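Local coordinates for protein TetR family transcriptional regulator (Chloroflexus aurantiacus, PDB 3NRG) that probably acts as a DNA-binding transcription factor of the TetR family, recognising regulatory sites in DNA through a predicted helix-turn-helix motif, at residues Glu177-Asn182 and Pro197-Val202; Tyr90-Leu95 and Gln205-Leu210; Leu22-Ala27 and Asn105-Gln110; Phe101-Pro106 and Asn173-Arg178. One frame throughout, in Å; residues are numbered along the deposited sequence.

Contact 1 (Glu177-Asn182 and Pro197-Val202); sequences ERFAVN and PAMRRV
NH1 of Arg178 is the polar atom that reaches over to the last helix, yet what it meets there is a methyl group: CG2 of Val202, 3.6 Å away and approaching the guanidinium obliquely. Phe179 carries the rest of the contact. Its ring lies between two neighbours on opposite faces. On one, CB of Ala198 sits 4.1 Å from the ring centroid, 28° off the normal, in a CH-pi contact. On the other, CG of Arg178 stands 4.0 Å above the plane and over the ring centre, while CZ of the phenylalanine in turn overlies the rim of the guanidinium. The arginine can run beneath the ring like this because CG is anti to the backbone N (chi1 -172°) and the chain stays extended as far as NE. At the ring edge, in its plane, CG2 of Val202 comes to 3.9 Å from CZ. CG of selenomethionine Met199 comes in obliquely, 3.8 Å from CD2 of the ring, its extended chain running past the opposite way. Trimming Phe179 to an alanine is likely to open a gap between Ala198, Met199 and Val202 and set the Arg178 side chain free to turn. Leu195 also touches the ring, and Val202 packs on Leu171 and Leu175 of helix 157-179. Here helix 157-179 ends against helix 196-214; the two correspond to the pair that commonly forms the dimer interface in relatives, though a single chain is modelled here. With a methyl group opposite the arginine's nitrogen, cohesion here rests on shape and apolar burial rather than on paired charges.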
# COMPACT_ATOMS: atom_id res chain seq x y z
N GLU A 177 -6.40 -13.94 -2.16
CA GLU A 177 -6.98 -14.76 -3.22
C GLU A 177 -6.92 -16.26 -2.87
O GLU A 177 -7.89 -16.99 -3.11
CB GLU A 177 -6.25 -14.48 -4.55
CG GLU A 177 -6.90 -15.12 -5.77
CD GLU A 177 -6.14 -14.87 -7.05
OE1 GLU A 177 -5.04 -15.44 -7.22
OE2 GLU A 177 -6.66 -14.11 -7.90
N ARG A 178 -5.80 -16.70 -2.28
CA ARG A 178 -5.58 -18.10 -1.94
C ARG A 178 -6.30 -18.54 -0.65
O ARG A 178 -6.87 -19.63 -0.63
CB ARG A 178 -4.07 -18.39 -1.85
CG ARG A 178 -3.74 -19.86 -1.70
CD ARG A 178 -2.26 -20.09 -1.55
NE ARG A 178 -1.96 -21.50 -1.29
CZ ARG A 178 -0.73 -21.98 -1.11
NH1 ARG A 178 0.32 -21.17 -1.17
NH2 ARG A 178 -0.54 -23.27 -0.87
N PHE A 179 -6.22 -17.73 0.42
CA PHE A 179 -6.73 -18.14 1.73
C PHE A 179 -8.08 -17.54 2.17
O PHE A 179 -8.80 -18.19 2.93
CB PHE A 179 -5.66 -17.95 2.82
CG PHE A 179 -4.37 -18.68 2.55
CD1 PHE A 179 -4.27 -20.05 2.73
CD2 PHE A 179 -3.24 -17.98 2.13
CE1 PHE A 179 -3.07 -20.73 2.48
CE2 PHE A 179 -2.03 -18.66 1.89
CZ PHE A 179 -1.96 -20.02 2.07
N ALA A 180 -8.40 -16.30 1.74
CA ALA A 180 -9.64 -15.65 2.17
C ALA A 180 -10.84 -16.08 1.33
O ALA A 180 -10.85 -15.90 0.11
CB ALA A 180 -9.48 -14.13 2.14
N VAL A 181 -11.87 -16.68 1.99
CA VAL A 181 -13.10 -17.14 1.31
C VAL A 181 -13.96 -15.95 0.84
O VAL A 181 -14.15 -15.77 -0.37
CB VAL A 181 -13.90 -18.14 2.19
N ASN A 182 -14.46 -15.15 1.78
CA ASN A 182 -15.21 -13.93 1.49
C ASN A 182 -14.39 -12.77 2.05
O ASN A 182 -14.52 -12.44 3.24
CB ASN A 182 -16.62 -13.99 2.11
CG ASN A 182 -17.47 -12.79 1.79
OD1 ASN A 182 -17.70 -11.92 2.63
ND2 ASN A 182 -17.93 -12.71 0.55
N PRO A 197 -1.05 -18.17 10.28
CA PRO A 197 -0.19 -19.38 10.25
C PRO A 197 0.04 -19.92 8.83
O PRO A 197 1.17 -20.29 8.50
CB PRO A 197 -0.95 -20.37 11.13
CG PRO A 197 -1.80 -19.54 12.00
CD PRO A 197 -2.21 -18.37 11.17
N ALA A 198 -1.01 -19.94 7.99
CA ALA A 198 -0.89 -20.41 6.60
C ALA A 198 -0.18 -19.38 5.73
O ALA A 198 0.58 -19.74 4.83
CB ALA A 198 -2.27 -20.71 6.04
N MSE A 199 -0.43 -18.08 5.99
CA MSE A 199 0.17 -16.99 5.23
C MSE A 199 1.66 -16.83 5.51
O MSE A 199 2.41 -16.41 4.62
CB MSE A 199 -0.58 -15.68 5.49
CG MSE A 199 -1.96 -15.62 4.87
SE MSE A 199 -2.81 -13.89 5.11
CE MSE A 199 -4.44 -14.22 4.15
N ARG A 200 2.11 -17.13 6.76
CA ARG A 200 3.52 -16.97 7.15
C ARG A 200 4.44 -17.98 6.47
O ARG A 200 5.56 -17.62 6.08
CB ARG A 200 3.71 -16.96 8.69
CG ARG A 200 3.41 -18.29 9.40
CD ARG A 200 4.06 -18.36 10.77
NE ARG A 200 3.57 -19.49 11.57
CZ ARG A 200 2.67 -19.39 12.54
NH1 ARG A 200 2.14 -18.20 12.84
NH2 ARG A 200 2.28 -20.46 13.21
N ARG A 201 3.98 -19.25 6.29
CA ARG A 201 4.79 -20.27 5.63
C ARG A 201 5.00 -19.93 4.16
O ARG A 201 6.04 -20.27 3.60
CB ARG A 201 4.22 -21.69 5.82
CG ARG A 201 2.78 -21.87 5.37
CD ARG A 201 2.10 -23.04 6.06
NE ARG A 201 2.02 -22.84 7.52
CZ ARG A 201 1.27 -23.58 8.33
NH1 ARG A 201 0.51 -24.56 7.83
NH2 ARG A 201 1.25 -23.34 9.63
N VAL A 202 4.05 -19.17 3.56
CA VAL A 202 4.17 -18.67 2.19
C VAL A 202 5.21 -17.55 2.15
O VAL A 202 6.12 -17.57 1.32
CB VAL A 202 2.79 -18.21 1.62
CG1 VAL A 202 2.95 -17.58 0.24
CG2 VAL A 202 1.81 -19.38 1.56

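Contact 2 (Tyr90-Leu95 and Gln205-Leu210); sequences YLRWLL and QVIDIL
Ile207 is the residue that helix 90-95 receives, and both atoms of its longer branch, CG1 and CD1, are used. CG1 lies 3.8 Å from CB of Arg92, the two side chains crossing at about a right angle, while CD1 lies over the backbone, 3.9 Å from the carbonyl carbon C of Leu91. CD1 also meets CD2 of Leu95 at 3.9 Å, and the same CD2 reaches CG1 of Val206 at 4.0 Å. With CG1 beside its backbone N (chi1 -61°), Ile207 turns this branch onto the turn between Leu91 and Leu95. Were Ile207 cut back to an alanine, Leu95 and the aliphatic base of Arg92 would probably be left with a gap between them. The two helices belong to the all-helical C-terminal domain of the TetR fold and run closer to antiparallel than to perpendicular, their local axes 10.0 Å apart at an angle of 142°. Further out, Arg92 bends at chi2 (-93°) and carries its guanidinium off past Ile207 to a salt bridge between NH1 and OE2 of Glu204, one turn earlier on the last helix. Helix 157-179 backs the apolar side, Phe168 and Leu171 lying on Leu95 and Val167 on Val206, and Phe138 of helix 124-147 supports Leu91.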
# COMPACT_ATOMS: atom_id res chain seq x y z
N TYR A 90 15.78 -9.33 7.18
CA TYR A 90 15.17 -8.01 7.13
C TYR A 90 14.06 -7.95 6.09
O TYR A 90 13.00 -7.38 6.35
CB TYR A 90 16.23 -6.92 6.86
CG TYR A 90 15.63 -5.56 6.54
CD1 TYR A 90 15.01 -4.81 7.53
CD2 TYR A 90 15.68 -5.04 5.25
CE1 TYR A 90 14.41 -3.58 7.24
CE2 TYR A 90 15.10 -3.81 4.95
CZ TYR A 90 14.48 -3.08 5.95
OH TYR A 90 13.91 -1.87 5.65
N LEU A 91 14.29 -8.54 4.89
CA LEU A 91 13.31 -8.58 3.81
C LEU A 91 12.03 -9.31 4.23
O LEU A 91 10.94 -8.90 3.85
CB LEU A 91 13.90 -9.20 2.54
CG LEU A 91 14.85 -8.30 1.72
CD1 LEU A 91 15.53 -9.08 0.64
CD2 LEU A 91 14.11 -7.11 1.11
N ARG A 92 12.17 -10.38 5.05
CA ARG A 92 11.02 -11.12 5.58
C ARG A 92 10.21 -10.22 6.52
O ARG A 92 8.98 -10.24 6.46
CB ARG A 92 11.50 -12.40 6.32
CG ARG A 92 10.37 -13.35 6.73
CD ARG A 92 9.86 -13.09 8.14
NE ARG A 92 8.58 -13.75 8.40
CZ ARG A 92 8.47 -14.94 8.98
NH1 ARG A 92 9.55 -15.61 9.37
NH2 ARG A 92 7.27 -15.48 9.18
N TRP A 93 10.90 -9.42 7.37
CA TRP A 93 10.26 -8.47 8.26
C TRP A 93 9.53 -7.38 7.45
O TRP A 93 8.38 -7.07 7.74
CB TRP A 93 11.31 -7.83 9.20
CG TRP A 93 10.75 -6.78 10.12
CD1 TRP A 93 10.24 -6.96 11.37
CD2 TRP A 93 10.67 -5.37 9.86
NE1 TRP A 93 9.83 -5.76 11.90
CE2 TRP A 93 10.08 -4.76 10.99
CE3 TRP A 93 11.04 -4.55 8.77
CZ2 TRP A 93 9.83 -3.39 11.07
CZ3 TRP A 93 10.80 -3.19 8.85
CH2 TRP A 93 10.20 -2.62 9.98
N LEU A 94 10.21 -6.82 6.42
CA LEU A 94 9.65 -5.77 5.56
C LEU A 94 8.46 -6.28 4.73
O LEU A 94 7.49 -5.53 4.50
CB LEU A 94 10.74 -5.19 4.65
CG LEU A 94 10.39 -3.91 3.88
CD1 LEU A 94 10.20 -2.71 4.83
CD2 LEU A 94 11.45 -3.61 2.83
N LEU A 95 8.52 -7.55 4.28
CA LEU A 95 7.43 -8.18 3.53
C LEU A 95 6.21 -8.37 4.44
O LEU A 95 5.09 -8.08 4.03
CB LEU A 95 7.91 -9.53 2.95
CG LEU A 95 6.98 -10.25 1.96
CD1 LEU A 95 6.53 -9.32 0.84
CD2 LEU A 95 7.66 -11.48 1.39
N GLN A 205 8.52 -19.19 2.51
CA GLN A 205 8.80 -19.87 1.23
C GLN A 205 9.30 -18.87 0.18
O GLN A 205 10.28 -19.15 -0.51
CB GLN A 205 7.54 -20.59 0.72
CG GLN A 205 7.42 -22.03 1.20
CD GLN A 205 8.05 -23.03 0.24
OE1 GLN A 205 8.52 -22.69 -0.85
NE2 GLN A 205 8.00 -24.30 0.60
N VAL A 206 8.64 -17.69 0.08
CA VAL A 206 9.01 -16.62 -0.86
C VAL A 206 10.43 -16.13 -0.60
O VAL A 206 11.23 -16.03 -1.53
CB VAL A 206 7.98 -15.46 -0.84
CG1 VAL A 206 8.56 -14.19 -1.45
CG2 VAL A 206 6.69 -15.85 -1.54
N ILE A 207 10.76 -15.85 0.68
CA ILE A 207 12.10 -15.39 1.08
C ILE A 207 13.17 -16.47 0.80
O ILE A 207 14.24 -16.14 0.29
CB ILE A 207 12.11 -14.88 2.56
CG1 ILE A 207 11.15 -13.67 2.76
CG2 ILE A 207 13.53 -14.56 3.04
CD1 ILE A 207 11.46 -12.37 1.88
N ASP A 208 12.83 -17.77 1.06
CA ASP A 208 13.74 -18.89 0.79
C ASP A 208 14.13 -18.97 -0.68
O ASP A 208 15.30 -19.18 -1.00
CB ASP A 208 13.12 -20.23 1.25
CG ASP A 208 12.98 -20.40 2.75
OD1 ASP A 208 13.50 -19.55 3.50
OD2 ASP A 208 12.34 -21.39 3.18
N ILE A 209 13.15 -18.76 -1.59
CA ILE A 209 13.38 -18.77 -3.04
C ILE A 209 14.33 -17.62 -3.43
O ILE A 209 15.32 -17.86 -4.13
CB ILE A 209 12.04 -18.75 -3.83
CG1 ILE A 209 11.21 -20.04 -3.56
CG2 ILE A 209 12.28 -18.55 -5.36
CD1 ILE A 209 9.69 -19.91 -3.86
N LEU A 210 14.05 -16.40 -2.93
CA LEU A 210 14.87 -15.22 -3.22
C LEU A 210 16.27 -15.34 -2.61
O LEU A 210 17.25 -14.92 -3.24
CB LEU A 210 14.18 -13.94 -2.71
CG LEU A 210 12.79 -13.62 -3.33
CD1 LEU A 210 12.08 -12.57 -2.53
CD2 LEU A 210 12.92 -13.19 -4.79

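Contact 3 (Leu22-Ala27 and Asn105-Gln110); sequences LLDEFA and NPRLAQ
Leu23 and Arg107 meet at the junction of the two domains, where helix 12-28 of the N-terminal DNA-binding domain packs on helix 106-114 of the C-terminal domain, in a partly buried contact that combines apolar packing with one ion pair. Arg107 supplies the largest share. Its guanidinium presents one face to Leu23, whose CB lies 3.7 Å above the plane toward the rim, and CD1 of the same leucine comes to 3.5 Å from NH2. Asp24 approaches the edge instead. OD1 of Asp24 and NH1 of Arg107 form a salt bridge at 3.5 Å, long and not coplanar, with carboxylate and guanidinium planes 61° apart. NH1 has its stronger partner in Asp20, one turn earlier on the same helix, so two carboxylates share this nitrogen and probably hold the arginine against helix 12-28. A bend at chi3 (-61°) turns the head of Arg107 across Leu23.

Helix 12-28 corresponds to the first helix of the TetR-family DNA-binding domain, and it packs on the helix-turn-helix, predicted here at residues 35-54. Its contact with the C-terminal domain is a plausible route for coupling between the domains, as in relatives that respond to ligands.

On the inner side, CD2 of Leu23 meets CD2 of Leu108 at 3.7 Å, and Leu64 of helix 57-78 and Ile111 also touch Leu23. The small Ala27 lets the backbones come close: its CB lies 3.8 Å from the carbonyl O of Arg107 and 4.0 Å from CB of Gln110. The local helix axes approach to 8.7 Å at an angle of 40°.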
# COMPACT_ATOMS: atom_id res chain seq x y z
N LEU A 22 -15.51 8.08 0.78
CA LEU A 22 -14.47 8.43 -0.20
C LEU A 22 -13.49 7.27 -0.42
O LEU A 22 -13.08 7.02 -1.56
CB LEU A 22 -13.70 9.69 0.23
CG LEU A 22 -14.50 11.01 0.24
CD1 LEU A 22 -13.72 12.10 0.91
CD2 LEU A 22 -14.89 11.43 -1.16
N LEU A 23 -13.12 6.54 0.67
CA LEU A 23 -12.22 5.39 0.57
C LEU A 23 -12.85 4.27 -0.26
O LEU A 23 -12.22 3.78 -1.20
CB LEU A 23 -11.80 4.88 1.96
CG LEU A 23 -10.82 5.75 2.73
CD1 LEU A 23 -10.66 5.26 4.15
CD2 LEU A 23 -9.48 5.80 2.05
N ASP A 24 -14.12 3.92 0.04
CA ASP A 24 -14.86 2.88 -0.70
C ASP A 24 -14.97 3.22 -2.18
O ASP A 24 -14.64 2.39 -3.02
CB ASP A 24 -16.25 2.66 -0.09
CG ASP A 24 -16.27 1.78 1.15
OD1 ASP A 24 -15.48 0.82 1.21
OD2 ASP A 24 -17.16 1.99 2.01
N GLU A 25 -15.39 4.47 -2.51
CA GLU A 25 -15.56 4.93 -3.89
C GLU A 25 -14.25 4.89 -4.71
O GLU A 25 -14.26 4.43 -5.85
CB GLU A 25 -16.19 6.34 -3.91
CG GLU A 25 -16.53 6.87 -5.31
CD GLU A 25 -17.68 6.19 -6.03
OE1 GLU A 25 -18.47 5.48 -5.37
OE2 GLU A 25 -17.83 6.42 -7.25
N PHE A 26 -13.15 5.39 -4.15
CA PHE A 26 -11.87 5.43 -4.85
C PHE A 26 -11.15 4.05 -4.92
O PHE A 26 -10.33 3.84 -5.81
CB PHE A 26 -10.94 6.51 -4.28
CG PHE A 26 -11.22 7.90 -4.82
CD1 PHE A 26 -12.00 8.80 -4.10
CD2 PHE A 26 -10.72 8.30 -6.05
CE1 PHE A 26 -12.25 10.08 -4.59
CE2 PHE A 26 -10.99 9.58 -6.55
CZ PHE A 26 -11.74 10.47 -5.81
N ALA A 27 -11.49 3.12 -4.00
CA ALA A 27 -10.89 1.78 -4.02
C ALA A 27 -11.69 0.81 -4.91
O ALA A 27 -11.09 -0.05 -5.56
CB ALA A 27 -10.80 1.24 -2.60
N ASN A 105 -5.42 -1.64 6.51
CA ASN A 105 -5.88 -0.49 5.72
C ASN A 105 -6.14 -0.93 4.27
O ASN A 105 -5.43 -0.48 3.36
CB ASN A 105 -4.87 0.66 5.79
CG ASN A 105 -4.66 1.18 7.19
OD1 ASN A 105 -3.71 0.80 7.88
ND2 ASN A 105 -5.56 2.04 7.65
N PRO A 106 -7.13 -1.83 4.02
CA PRO A 106 -7.31 -2.37 2.66
C PRO A 106 -7.70 -1.36 1.60
O PRO A 106 -7.26 -1.49 0.46
CB PRO A 106 -8.36 -3.47 2.84
CG PRO A 106 -9.07 -3.12 4.10
CD PRO A 106 -8.05 -2.48 4.98
N ARG A 107 -8.52 -0.36 1.96
CA ARG A 107 -8.98 0.64 1.00
C ARG A 107 -7.87 1.62 0.63
O ARG A 107 -7.66 1.88 -0.55
CB ARG A 107 -10.24 1.36 1.50
CG ARG A 107 -11.39 0.39 1.77
CD ARG A 107 -12.58 1.05 2.44
NE ARG A 107 -12.24 1.60 3.75
CZ ARG A 107 -13.08 2.30 4.50
NH1 ARG A 107 -14.33 2.50 4.09
NH2 ARG A 107 -12.70 2.79 5.66
N LEU A 108 -7.10 2.09 1.62
CA LEU A 108 -5.95 2.98 1.37
C LEU A 108 -4.92 2.27 0.51
O LEU A 108 -4.40 2.86 -0.45
CB LEU A 108 -5.31 3.44 2.70
CG LEU A 108 -6.01 4.60 3.42
CD1 LEU A 108 -5.48 4.76 4.83
CD2 LEU A 108 -5.84 5.91 2.64
N ALA A 109 -4.64 0.98 0.83
CA ALA A 109 -3.69 0.15 0.10
C ALA A 109 -4.13 -0.08 -1.34
O ALA A 109 -3.30 -0.04 -2.25
CB ALA A 109 -3.51 -1.19 0.80
N GLN A 110 -5.46 -0.31 -1.56
CA GLN A 110 -6.03 -0.54 -2.89
C GLN A 110 -5.93 0.72 -3.76
O GLN A 110 -5.62 0.62 -4.95
CB GLN A 110 -7.48 -1.05 -2.78
CG GLN A 110 -8.15 -1.42 -4.12
CD GLN A 110 -7.44 -2.53 -4.89
OE1 GLN A 110 -7.36 -2.51 -6.12
NE2 GLN A 110 -6.94 -3.54 -4.18

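Contact 4 (Phe101-Pro106 and Asn173-Arg178); sequences FQFHNP and NHLIER
Phe103 and Ile176 lie alongside each other, pointing opposite ways, the ring corner CE1 coming to 3.6 Å from CG1 of the isoleucine, which meets the ring obliquely. Near the plane of that ring, at its edge, stands CB of Leu175, a looser neighbour at 4.4 Å from CZ. Beside this apolar pair lies a polar one whose flat groups are turned well apart: the side chains of Gln102 and Asn173 cross at about a right angle, their amide planes 61° from each other, with NE2 of the glutamine 3.2 Å from OD1 of the asparagine. An outstretched chain, with CG swung opposite the backbone N (chi1 -171°), carries the Gln102 amide that far and also brings NE2 to 3.5 Å from CD1 of Ile176. The contact sets the C-terminal end of helix 87-104 against helix 157-179 within the all-helical C-terminal domain, which in many TetR relatives binds ligands. A water joins the two sides, donating to OE1 of Gln102 at 3.2 Å and accepting from the backbone N of Asn173 at 3.0 Å. Met199 of helix 196-214 covers both Phe103 and Leu175, while Ala109 touches Gln102 and Tyr113 touches Asn173 from helix 106-114.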
# COMPACT_ATOMS: atom_id res chain seq x y z
N PHE A 101 0.08 -3.92 6.85
CA PHE A 101 -0.47 -2.59 6.57
C PHE A 101 -1.65 -2.68 5.58
O PHE A 101 -2.63 -1.95 5.72
CB PHE A 101 0.61 -1.63 6.03
CG PHE A 101 0.06 -0.27 5.65
CD1 PHE A 101 -0.33 0.64 6.63
CD2 PHE A 101 -0.18 0.05 4.32
CE1 PHE A 101 -0.94 1.84 6.28
CE2 PHE A 101 -0.77 1.26 3.97
CZ PHE A 101 -1.14 2.16 4.95
N GLN A 102 -1.53 -3.58 4.58
CA GLN A 102 -2.57 -3.82 3.58
C GLN A 102 -3.84 -4.41 4.24
O GLN A 102 -4.94 -3.96 3.94
CB GLN A 102 -2.04 -4.76 2.49
CG GLN A 102 -2.98 -4.90 1.29
CD GLN A 102 -2.62 -6.04 0.38
OE1 GLN A 102 -1.44 -6.34 0.14
NE2 GLN A 102 -3.64 -6.65 -0.22
N PHE A 103 -3.66 -5.39 5.15
CA PHE A 103 -4.78 -6.06 5.83
C PHE A 103 -5.52 -5.13 6.83
O PHE A 103 -6.73 -5.31 7.03
CB PHE A 103 -4.29 -7.34 6.54
CG PHE A 103 -3.82 -8.47 5.63
CD1 PHE A 103 -3.92 -8.36 4.24
CD2 PHE A 103 -3.32 -9.65 6.17
CE1 PHE A 103 -3.49 -9.41 3.42
CE2 PHE A 103 -2.91 -10.70 5.34
CZ PHE A 103 -3.00 -10.57 3.97
N HIS A 104 -4.79 -4.15 7.45
CA HIS A 104 -5.38 -3.21 8.41
C HIS A 104 -5.94 -1.96 7.71
O HIS A 104 -6.84 -1.30 8.25
CB HIS A 104 -4.37 -2.81 9.50
CG HIS A 104 -4.07 -3.91 10.47
ND1 HIS A 104 -2.91 -4.65 10.39
CD2 HIS A 104 -4.79 -4.35 11.53
CE1 HIS A 104 -2.96 -5.52 11.39
NE2 HIS A 104 -4.07 -5.37 12.11
N ASN A 105 -5.42 -1.64 6.51
CA ASN A 105 -5.88 -0.49 5.72
C ASN A 105 -6.14 -0.93 4.27
O ASN A 105 -5.43 -0.48 3.36
CB ASN A 105 -4.87 0.66 5.79
CG ASN A 105 -4.66 1.18 7.19
OD1 ASN A 105 -3.71 0.80 7.88
ND2 ASN A 105 -5.56 2.04 7.65
N PRO A 106 -7.13 -1.83 4.02
CA PRO A 106 -7.31 -2.37 2.66
C PRO A 106 -7.70 -1.36 1.60
O PRO A 106 -7.26 -1.49 0.46
CB PRO A 106 -8.36 -3.47 2.84
CG PRO A 106 -9.07 -3.12 4.10
CD PRO A 106 -8.05 -2.48 4.98
N ASN A 173 -2.10 -9.51 -2.24
CA ASN A 173 -3.28 -9.81 -3.05
C ASN A 173 -3.40 -11.31 -3.31
O ASN A 173 -4.52 -11.84 -3.28
CB ASN A 173 -3.23 -9.05 -4.38
CG ASN A 173 -3.26 -7.54 -4.23
OD1 ASN A 173 -3.97 -6.98 -3.37
ND2 ASN A 173 -2.54 -6.85 -5.10
N HIS A 174 -2.26 -11.99 -3.52
CA HIS A 174 -2.25 -13.43 -3.76
C HIS A 174 -2.65 -14.22 -2.51
O HIS A 174 -3.39 -15.20 -2.61
CB HIS A 174 -0.89 -13.89 -4.29
CG HIS A 174 -0.88 -15.33 -4.70
ND1 HIS A 174 -1.65 -15.79 -5.76
CD2 HIS A 174 -0.23 -16.38 -4.14
CE1 HIS A 174 -1.43 -17.09 -5.83
NE2 HIS A 174 -0.57 -17.49 -4.89
N LEU A 175 -2.15 -13.79 -1.33
CA LEU A 175 -2.48 -14.42 -0.04
C LEU A 175 -3.99 -14.40 0.19
O LEU A 175 -4.57 -15.44 0.51
CB LEU A 175 -1.75 -13.71 1.12
CG LEU A 175 -0.23 -13.77 1.10
CD1 LEU A 175 0.35 -12.92 2.18
CD2 LEU A 175 0.27 -15.20 1.22
N ILE A 176 -4.62 -13.22 -0.03
CA ILE A 176 -6.08 -13.04 0.10
C ILE A 176 -6.81 -13.96 -0.88
O ILE A 176 -7.70 -14.71 -0.47
CB ILE A 176 -6.46 -11.54 -0.13
CG1 ILE A 176 -5.91 -10.65 1.01
CG2 ILE A 176 -7.98 -11.37 -0.26
CD1 ILE A 176 -5.89 -9.15 0.68
N GLU A 177 -6.40 -13.94 -2.16
CA GLU A 177 -6.98 -14.76 -3.22
C GLU A 177 -6.92 -16.26 -2.87
O GLU A 177 -7.89 -16.99 -3.11
CB GLU A 177 -6.25 -14.48 -4.55
CG GLU A 177 -6.90 -15.12 -5.77
CD GLU A 177 -6.14 -14.87 -7.05
OE1 GLU A 177 -5.04 -15.44 -7.22
OE2 GLU A 177 -6.66 -14.11 -7.90
N ARG A 178 -5.80 -16.70 -2.28
CA ARG A 178 -5.58 -18.10 -1.94
C ARG A 178 -6.30 -18.54 -0.65
O ARG A 178 -6.87 -19.63 -0.63
CB ARG A 178 -4.07 -18.39 -1.85
CG ARG A 178 -3.74 -19.86 -1.70
CD ARG A 178 -2.26 -20.09 -1.55
NE ARG A 178 -1.96 -21.50 -1.29
CZ ARG A 178 -0.73 -21.98 -1.11
NH1 ARG A 178 0.32 -21.17 -1.17
NH2 ARG A 178 -0.54 -23.27 -0.87
O HOH W 1 -0.40 -7.05 -2.77

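In the fold
From the N terminus, contact 3 opens first, on helix 12-28, and closes at 105-110, binding the DNA-binding domain to the C-terminal one. Contact 2 starts before that closure, at 90-95, so the two cross; it closes last, at 205-210, and its loop encloses contacts 4 and 1. Contact 4 begins where contact 3 ends, sharing Asn105 and Pro106, and reaches forward to 173-178. Contact 1 takes over there, sharing Glu177 and Arg178, and closes a short loop onto helix 196-214. Contacts 1 and 4 touch, whereas contacts 2 and 3 lie on opposite sides of the chain's centre. Contacts 1, 2 and 4 tie helices 87-104, 157-179 and 196-214 together, while contact 3 joins helix 12-28 to 106-114.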